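Local coordinates for protein aminodeoxyfutalosine deaminase (Deinococcus radiodurans, PDB 2IMR) that catalyses the zinc-dependent deamination of aminodeoxyfutalosine to futalosine in menaquinone biosynthesis and, less efficiently, deaminates adenosine and several related nucleosides, at residues A313-A318 and A345-A350. Numbering follows the deposited sequence.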
ATOM      1  N   ALA A 313      17.799  -7.842   2.017  1.00 19.14           N
ATOM      2  CA  ALA A 313      18.220  -9.054   1.319  1.00 20.46           C
ATOM      3  C   ALA A 313      17.219 -10.184   1.560  1.00 19.94           C
ATOM      4  O   ALA A 313      16.894 -10.943   0.645  1.00 18.86           O
ATOM      5  CB  ALA A 313      19.617  -9.472   1.788  1.00 21.09           C
ATOM      6  N   ARG A 314      16.717 -10.291   2.790  1.00 21.12           N
ATOM      7  CA  ARG A 314      15.746 -11.334   3.118  1.00 20.77           C
ATOM      8  C   ARG A 314      14.442 -11.123   2.348  1.00 20.46           C
ATOM      9  O   ARG A 314      13.827 -12.078   1.869  1.00 21.30           O
ATOM     10  CB  ARG A 314      15.463 -11.346   4.629  1.00 21.61           C
ATOM     11  CG  ARG A 314      16.655 -11.744   5.490  1.00 24.69           C
ATOM     12  CD  ARG A 314      16.332 -11.617   6.976  1.00 24.27           C
ATOM     13  NE  ARG A 314      17.440 -12.040   7.835  1.00 26.46           N
ATOM     14  CZ  ARG A 314      17.721 -13.306   8.141  1.00 25.50           C
ATOM     15  NH1 ARG A 314      16.980 -14.294   7.664  1.00 23.48           N
ATOM     16  NH2 ARG A 314      18.745 -13.581   8.934  1.00 28.41           N
ATOM     17  N   VAL A 315      14.021  -9.868   2.238  1.00 20.93           N
ATOM     18  CA  VAL A 315      12.796  -9.529   1.519  1.00 20.75           C
ATOM     19  C   VAL A 315      12.932  -9.866   0.037  1.00 20.90           C
ATOM     20  O   VAL A 315      12.022 -10.432  -0.573  1.00 21.29           O
ATOM     21  CB  VAL A 315      12.471  -8.018   1.676  1.00 20.00           C
ATOM     22  CG1 VAL A 315      11.318  -7.622   0.762  1.00 17.03           C
ATOM     23  CG2 VAL A 315      12.127  -7.723   3.124  1.00 18.30           C
ATOM     24  N   ALA A 316      14.075  -9.513  -0.535  1.00 22.17           N
ATOM     25  CA  ALA A 316      14.344  -9.778  -1.943  1.00 23.49           C
ATOM     26  C   ALA A 316      14.337 -11.280  -2.232  1.00 24.35           C
ATOM     27  O   ALA A 316      13.754 -11.730  -3.219  1.00 24.84           O
ATOM     28  CB  ALA A 316      15.686  -9.173  -2.332  1.00 22.01           C
ATOM     29  N   ARG A 317      14.983 -12.049  -1.363  1.00 24.87           N
ATOM     30  CA  ARG A 317      15.055 -13.502  -1.514  1.00 25.34           C
ATOM     31  C   ARG A 317      13.677 -14.150  -1.494  1.00 24.63           C
ATOM     32  O   ARG A 317      13.395 -15.070  -2.269  1.00 21.98           O
ATOM     33  CB  ARG A 317      15.913 -14.099  -0.391  1.00 27.88           C
ATOM     34  CG  ARG A 317      15.903 -15.623  -0.338  1.00 32.10           C
ATOM     35  CD  ARG A 317      16.876 -16.155   0.706  1.00 34.52           C
ATOM     36  NE  ARG A 317      16.576 -15.686   2.057  1.00 35.22           N
ATOM     37  CZ  ARG A 317      17.259 -16.056   3.135  1.00 36.04           C
ATOM     38  NH1 ARG A 317      18.277 -16.899   3.012  1.00 37.66           N
ATOM     39  NH2 ARG A 317      16.933 -15.588   4.333  1.00 34.76           N
ATOM     40  N   ALA A 318      12.815 -13.662  -0.604  1.00 22.51           N
ATOM     41  CA  ALA A 318      11.468 -14.202  -0.462  1.00 23.49           C
ATOM     42  C   ALA A 318      10.542 -13.809  -1.608  1.00 23.09           C
ATOM     43  O   ALA A 318       9.524 -14.462  -1.844  1.00 22.71           O
ATOM     44  CB  ALA A 318      10.871 -13.752   0.868  1.00 23.41           C
ATOM     45  N   ALA A 345      17.926  -3.568  -4.814  1.00 26.81           N
ATOM     46  CA  ALA A 345      17.816  -4.978  -4.440  1.00 25.07           C
ATOM     47  C   ALA A 345      16.816  -5.718  -5.323  1.00 23.96           C
ATOM     48  O   ALA A 345      16.673  -6.940  -5.228  1.00 23.78           O
ATOM     49  CB  ALA A 345      17.411  -5.104  -2.971  1.00 25.81           C
ATOM     50  N   GLY A 346      16.117  -4.971  -6.173  1.00 23.35           N
ATOM     51  CA  GLY A 346      15.156  -5.574  -7.079  1.00 22.64           C
ATOM     52  C   GLY A 346      13.809  -5.916  -6.472  1.00 22.00           C
ATOM     53  O   GLY A 346      13.083  -6.761  -6.994  1.00 21.09           O
ATOM     54  N   VAL A 347      13.472  -5.254  -5.373  1.00 21.20           N
ATOM     55  CA  VAL A 347      12.203  -5.487  -4.699  1.00 20.23           C
ATOM     56  C   VAL A 347      11.108  -4.645  -5.349  1.00 20.66           C
ATOM     57  O   VAL A 347      11.303  -3.460  -5.602  1.00 21.02           O
ATOM     58  CB  VAL A 347      12.312  -5.120  -3.202  1.00 20.55           C
ATOM     59  CG1 VAL A 347      10.975  -5.353  -2.507  1.00 19.25           C
ATOM     60  CG2 VAL A 347      13.410  -5.950  -2.550  1.00 20.54           C
ATOM     61  N   GLU A 348       9.970  -5.270  -5.636  1.00 21.79           N
ATOM     62  CA  GLU A 348       8.836  -4.583  -6.249  1.00 23.78           C
ATOM     63  C   GLU A 348       8.239  -3.612  -5.233  1.00 23.24           C
ATOM     64  O   GLU A 348       7.871  -4.006  -4.125  1.00 23.08           O
ATOM     65  CB  GLU A 348       7.776  -5.601  -6.677  1.00 26.46           C
ATOM     66  CG  GLU A 348       6.517  -4.996  -7.295  1.00 32.58           C
ATOM     67  CD  GLU A 348       6.775  -4.323  -8.628  1.00 35.11           C
ATOM     68  OE1 GLU A 348       7.505  -3.308  -8.658  1.00 38.43           O
ATOM     69  OE2 GLU A 348       6.243  -4.808  -9.651  1.00 38.34           O
ATOM     70  N   VAL A 349       8.142  -2.345  -5.618  1.00 21.24           N
ATOM     71  CA  VAL A 349       7.606  -1.314  -4.737  1.00 19.61           C
ATOM     72  C   VAL A 349       6.302  -0.732  -5.277  1.00 19.69           C
ATOM     73  O   VAL A 349       6.176  -0.463  -6.472  1.00 18.42           O
ATOM     74  CB  VAL A 349       8.625  -0.164  -4.560  1.00 19.66           C
ATOM     75  CG1 VAL A 349       8.068   0.900  -3.617  1.00 19.30           C
ATOM     76  CG2 VAL A 349       9.934  -0.715  -4.013  1.00 22.61           C
ATOM     77  N   ALA A 350       5.331  -0.562  -4.386  1.00 17.31           N
ATOM     78  CA  ALA A 350       4.035   0.004  -4.741  1.00 16.72           C
ATOM     79  C   ALA A 350       3.796   1.207  -3.833  1.00 16.16           C
ATOM     80  O   ALA A 350       4.448   1.354  -2.797  1.00 16.00           O
ATOM     81  CB  ALA A 350       2.936  -1.034  -4.538  1.00 14.03           C
TER
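Ala345 begins the contact by facing Ala316, which lies on helix 309-318 of the (beta/alpha)8, or TIM, barrel of the amidohydrolase family; 345-350 runs from the end of helix 339-344 into the next parallel strand, 349-351. The two methyls stand 4.5 Å apart at CB, and the Ala345 carbonyl O comes to 3.8 Å from Ala316 CB, a van der Waals contact. Small side chains suit both places, because here the helix backbone runs close to the turn.

Gly346 then ends helix 339-344 in a Schellman motif. Its phi of 80° is easily adopted by a residue without a side chain, and it redirects the chain toward the barrel wall.

Val347 and Ala316 share the larger part of the contact about equally, with their CA atoms 5.5 Å apart. The two methyls of Val347 divide the work: CG2, set anti to the carbonyl carbon, rests on Ala316 at CB and CA, while CG1, anti to the backbone N (chi1 179°), reaches Val315. A branched residue can thus touch two successive helix positions at once, and it also packs on Phe342 and Val322.

Glu348 does not touch the helix; its OE2 forms a salt bridge with Arg393, while its backbone bonds to Val322 and so joins strand 322-324. Val349 and Ala350 continue into the barrel wall, where Val349 packs on Trp339 and Phe337. No hydrogen bond links the two segments; helix and turn meet through apolar groups and that one carbonyl. The buried Val315 and Val347 side chains cross at about a right angle, CG1 against CG1 at 4.0 Å.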